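PDB 3EQZ: response regulator from Colwellia psychrerythraea, which is a response regulator with a CheY-like receiver domain, the module that receives the signal in two-component systems. Local coordinates for residues L79-Y83 / T107-N111; S43-Q47 / S73-L77. All blocks are in the same frame, centred on the assembly; numbering follows the deposited sequence.

Contact 1. Residues L79-Y83 / T107-N111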
loop_
_atom_site.group_PDB
_atom_site.type_symbol
_atom_site.label_atom_id
_atom_site.label_comp_id
_atom_site.label_asym_id
_atom_site.label_seq_id
_atom_site.Cartn_x
_atom_site.Cartn_y
_atom_site.Cartn_z
ATOM N N LEU B 79 -14.305 -1.324 -9.626
ATOM C CA LEU B 79 -13.595 -2.533 -9.341
ATOM C C LEU B 79 -14.158 -3.199 -8.123
ATOM O O LEU B 79 -14.462 -2.548 -7.134
ATOM C CB LEU B 79 -12.116 -2.272 -9.117
ATOM C CG LEU B 79 -11.384 -1.511 -10.203
ATOM C CD1 LEU B 79 -9.987 -1.169 -9.655
ATOM C CD2 LEU B 79 -11.278 -2.374 -11.532
ATOM N N ILE B 80 -14.265 -4.514 -8.178
ATOM C CA ILE B 80 -14.837 -5.251 -7.070
ATOM C C ILE B 80 -13.940 -6.378 -6.662
ATOM O O ILE B 80 -13.365 -7.034 -7.522
ATOM C CB ILE B 80 -16.218 -5.780 -7.416
ATOM C CG1 ILE B 80 -17.103 -4.578 -7.878
ATOM C CG2 ILE B 80 -16.800 -6.471 -6.132
ATOM C CD1 ILE B 80 -18.579 -4.849 -7.928
ATOM N N SER B 81 -13.785 -6.555 -5.339
ATOM C CA SER B 81 -12.921 -7.616 -4.775
ATOM C C SER B 81 -12.910 -7.573 -3.252
ATOM O O SER B 81 -13.303 -6.562 -2.667
ATOM C CB SER B 81 -11.469 -7.379 -5.244
ATOM O OG SER B 81 -10.727 -8.586 -5.194
ATOM N N GLY B 82 -12.390 -8.614 -2.598
ATOM C CA GLY B 82 -11.966 -8.480 -1.158
ATOM C C GLY B 82 -11.018 -7.300 -0.828
ATOM O O GLY B 82 -10.101 -6.972 -1.596
ATOM N N TYR B 83 -11.220 -6.628 0.315
ATOM C CA TYR B 83 -10.226 -5.613 0.779
ATOM C C TYR B 83 -8.833 -6.245 0.789
ATOM O O TYR B 83 -7.853 -5.635 0.361
ATOM C CB TYR B 83 -10.539 -5.099 2.199
ATOM C CG TYR B 83 -9.566 -4.042 2.688
ATOM C CD1 TYR B 83 -9.828 -2.690 2.497
ATOM C CD2 TYR B 83 -8.376 -4.401 3.337
ATOM C CE1 TYR B 83 -8.937 -1.715 2.937
ATOM C CE2 TYR B 83 -7.471 -3.442 3.780
ATOM C CZ TYR B 83 -7.758 -2.098 3.579
ATOM O OH TYR B 83 -6.868 -1.136 4.015
ATOM N N THR B 107 -15.703 -3.680 -1.801
ATOM C CA THR B 107 -15.203 -4.926 -1.244
ATOM C C THR B 107 -16.289 -5.969 -1.313
ATOM O O THR B 107 -17.493 -5.657 -1.285
ATOM C CB THR B 107 -14.734 -4.753 0.213
ATOM O OG1 THR B 107 -15.851 -4.345 1.008
ATOM C CG2 THR B 107 -13.714 -3.621 0.305
ATOM N N LYS B 108 -15.857 -7.211 -1.461
ATOM C CA LYS B 108 -16.746 -8.318 -1.351
ATOM C C LYS B 108 -16.643 -8.890 0.081
ATOM O O LYS B 108 -15.631 -8.676 0.765
ATOM C CB LYS B 108 -16.354 -9.352 -2.378
ATOM C CG LYS B 108 -17.214 -9.314 -3.580
ATOM C CD LYS B 108 -16.473 -9.832 -4.748
ATOM C CE LYS B 108 -16.276 -11.274 -4.623
ATOM N NZ LYS B 108 -15.843 -11.872 -5.919
ATOM N N PRO B 109 -17.735 -9.513 0.575
ATOM C CA PRO B 109 -18.999 -9.537 -0.160
ATOM C C PRO B 109 -19.644 -8.161 -0.158
ATOM O O PRO B 109 -19.494 -7.334 0.764
ATOM C CB PRO B 109 -19.878 -10.531 0.631
ATOM C CG PRO B 109 -19.366 -10.404 2.028
ATOM C CD PRO B 109 -17.898 -9.957 1.968
ATOM N N ILE B 110 -20.396 -7.968 -1.208
ATOM C CA ILE B 110 -20.857 -6.678 -1.602
ATOM C C ILE B 110 -21.931 -6.141 -0.652
ATOM O O ILE B 110 -22.813 -6.883 -0.257
ATOM C CB ILE B 110 -21.411 -6.837 -3.048
ATOM C CG1 ILE B 110 -21.176 -5.577 -3.843
ATOM C CG2 ILE B 110 -22.822 -7.303 -3.029
ATOM C CD1 ILE B 110 -19.972 -5.761 -4.736
ATOM N N ASN B 111 -21.842 -4.867 -0.282
ATOM C CA ASN B 111 -22.938 -4.207 0.435
ATOM C C ASN B 111 -23.925 -3.703 -0.615
ATOM O O ASN B 111 -23.666 -2.737 -1.332
ATOM C CB ASN B 111 -22.427 -3.075 1.355
ATOM C CG ASN B 111 -23.553 -2.426 2.133
ATOM O OD1 ASN B 111 -24.593 -2.130 1.584
ATOM N ND2 ASN B 111 -23.357 -2.223 3.414
HETATM O O HOH W 1 -13.353 -7.284 2.319
#

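Contact 2. Residues S43-Q47 / S73-L77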
loop_
_atom_site.group_PDB
_atom_site.type_symbol
_atom_site.label_atom_id
_atom_site.label_comp_id
_atom_site.label_asym_id
_atom_site.label_seq_id
_atom_site.Cartn_x
_atom_site.Cartn_y
_atom_site.Cartn_z
ATOM N N SER B 43 -15.341 -2.587 -28.091
ATOM C CA SER B 43 -14.700 -1.262 -27.972
ATOM C C SER B 43 -15.681 -0.320 -27.244
ATOM O O SER B 43 -16.849 -0.223 -27.576
ATOM C CB SER B 43 -14.202 -0.690 -29.331
ATOM O OG SER B 43 -12.984 -1.311 -29.800
ATOM N N LEU B 44 -15.197 0.324 -26.208
ATOM C CA LEU B 44 -16.080 0.987 -25.302
ATOM C C LEU B 44 -16.094 2.498 -25.469
ATOM O O LEU B 44 -15.142 3.080 -25.966
ATOM C CB LEU B 44 -15.659 0.598 -23.892
ATOM C CG LEU B 44 -15.528 -0.921 -23.847
ATOM C CD1 LEU B 44 -14.679 -1.342 -22.666
ATOM C CD2 LEU B 44 -16.915 -1.580 -23.842
ATOM N N ASN B 45 -17.179 3.126 -25.030
ATOM C CA ASN B 45 -17.289 4.561 -25.144
ATOM C C ASN B 45 -17.119 5.258 -23.800
ATOM O O ASN B 45 -17.169 4.653 -22.748
ATOM C CB ASN B 45 -18.636 4.965 -25.773
ATOM C CG ASN B 45 -19.016 4.086 -26.939
ATOM O OD1 ASN B 45 -18.231 3.926 -27.888
ATOM N ND2 ASN B 45 -20.218 3.469 -26.861
ATOM N N LYS B 46 -16.952 6.560 -23.875
ATOM C CA LYS B 46 -16.782 7.388 -22.734
ATOM C C LYS B 46 -17.950 7.214 -21.780
ATOM O O LYS B 46 -17.757 7.267 -20.578
ATOM C CB LYS B 46 -16.606 8.836 -23.192
ATOM C CG LYS B 46 -15.962 9.731 -22.206
ATOM C CD LYS B 46 -15.847 11.123 -22.802
ATOM C CE LYS B 46 -14.717 11.168 -23.821
ATOM N NZ LYS B 46 -14.299 12.554 -24.326
ATOM N N GLN B 47 -19.147 6.958 -22.295
ATOM C CA GLN B 47 -20.349 6.846 -21.442
ATOM C C GLN B 47 -20.620 5.442 -20.897
ATOM O O GLN B 47 -21.525 5.252 -20.076
ATOM C CB GLN B 47 -21.607 7.386 -22.196
ATOM C CG GLN B 47 -21.283 8.562 -23.194
ATOM C CD GLN B 47 -20.935 8.025 -24.639
ATOM O OE1 GLN B 47 -21.800 7.456 -25.335
ATOM N NE2 GLN B 47 -19.683 8.191 -25.063
ATOM N N SER B 73 -8.958 2.905 -23.085
ATOM C CA SER B 73 -10.386 2.998 -22.891
ATOM C C SER B 73 -10.807 4.255 -22.112
ATOM O O SER B 73 -10.201 4.628 -21.098
ATOM C CB SER B 73 -10.908 1.736 -22.203
ATOM O OG SER B 73 -12.328 1.761 -22.027
ATOM N N PRO B 74 -11.872 4.905 -22.590
ATOM C CA PRO B 74 -12.365 6.101 -21.938
ATOM C C PRO B 74 -13.503 5.766 -20.953
ATOM O O PRO B 74 -14.039 6.660 -20.307
ATOM C CB PRO B 74 -12.851 6.954 -23.139
ATOM C CG PRO B 74 -13.433 5.925 -24.080
ATOM C CD PRO B 74 -12.552 4.671 -23.896
ATOM N N ALA B 75 -13.838 4.483 -20.810
ATOM C CA ALA B 75 -15.024 4.073 -20.070
ATOM C C ALA B 75 -14.827 4.284 -18.554
ATOM O O ALA B 75 -13.722 4.324 -18.097
ATOM C CB ALA B 75 -15.367 2.578 -20.355
ATOM N N SER B 76 -15.907 4.461 -17.801
ATOM C CA SER B 76 -15.796 4.536 -16.330
ATOM C C SER B 76 -15.647 3.121 -15.832
ATOM O O SER B 76 -16.298 2.182 -16.363
ATOM C CB SER B 76 -17.039 5.138 -15.694
ATOM O OG SER B 76 -17.240 6.451 -16.148
ATOM N N LEU B 77 -14.823 2.963 -14.792
ATOM C CA LEU B 77 -14.521 1.661 -14.259
ATOM C C LEU B 77 -14.821 1.545 -12.757
ATOM O O LEU B 77 -14.432 2.424 -11.950
ATOM C CB LEU B 77 -13.061 1.327 -14.561
ATOM C CG LEU B 77 -12.475 -0.028 -14.199
ATOM C CD1 LEU B 77 -13.190 -1.090 -14.953
ATOM C CD2 LEU B 77 -10.968 -0.022 -14.525
HETATM O O HOH W 2 -15.532 7.657 -18.467
HETATM O O HOH W 3 -18.916 6.471 -18.215
#

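Contact 1. Residues L79-Y83 / T107-N111
Ile80 packs against Lys108 and Ile110, and its CG2 methyl does most of the touching. Ile80 CG2 is 3.5 Å from Ile110 CD1 and also packs on the lysine chain. Its place anti to the backbone N brings this methyl to the other segment. Both side chains cross that of Ile80 at about a right angle. Ile80 CD1 also meets Ile110 CD1, at 3.6 Å.

Lys108 lays its aliphatic part over Ile80, with CD 3.6 Å from Ile80 CG2. The chain then bends at chi3 (71°), and NZ forms a salt bridge with Asp53. The apolar stem is thus packed in the contact while the charged end serves a partner beyond it. The backbone N of Lys108 donates to Ser81 O at 2.9 Å, with a bent angle of 141°. That oxygen is crowded in the model, so the bond is less certain.

Thr107 turns the other way. Its CG2 methyl, anti to the carbonyl carbon, rests on Tyr83 CB at 4.0 Å. The end of the tyrosine side chain leads away, and Tyr83 packs on Glu92 of the second subunit. One water bridges the two backbones: it accepts from Tyr83 N at 3.0 Å and donates to Lys108 O at 3.1 Å.

The peptide bond between Lys108 and Pro109 is cis. A lysine followed by a cis proline just past the last strand, its amine paired with an aspartate at the end of the central strand, is characteristic of the active-site end of CheY-like receiver domains.

Contact 2. Residues S43-Q47 / S73-L77
The carbonyl O of Lys46 takes a hydrogen bond from one water and lies within bonding distance of a second, and both waters reach across to Ser76. The first water donates to Lys46 O at 2.7 Å and accepts from Ser76 OG, also at 2.7 Å. The other lies 3.1 Å from Lys46 O and 2.6 Å from Pro74 O, and it is near Ser76 OG as well. It has more acceptors than protons, so it cannot serve them all at once. No direct hydrogen bond joins the two segments.

Pro74 has the most surface buried here. Its ring lies against the backbone of the facing loop, with Pro74 CG 3.6 Å from Lys46 N and Pro74 CD 3.7 Å from Leu44 O. These loops lead into strands 49-53 and 76-81, parallel neighbours joined through helix 60-70. This is one beta-alpha-beta crossover of the receiver fold.

Next to the proline, Leu44 CB meets Ala75 CB at 4.1 Å. Leu44 CG stands anti to the carbonyl carbon (chi1 -50°), beside the backbone N, and its CD1 methyl comes 3.9 Å from Ser73 OG. That hydroxyl also accepts a weak bond from Ala75 N. Both Leu44 and Ser73 touch Leu68 of helix 60-70, and Leu44 and Ala75 share Ile50 of strand 49-53.

From the N terminus the chain passes strand 6-9, helix 13-23, strand 30-33 and helix 36-39 before contact 2 opens at 43-47. Strand 49-53 and helix 60-70 follow, and contact 2 closes this loop at 73-77, where strand 76-81 starts. The same strand then carries the chain to contact 1, which opens at 79-83. Helix 87-97 and strand 101-107 lie inside that second loop, which closes at 107-111, ahead of helix 112-124. The loops run in series; they neither nest nor cross. The centres of the two contacts are about 22 Å apart, on opposite sides of the chain's centre. Strand 76-81 thus meets its two neighbouring strands' loops at opposite ends.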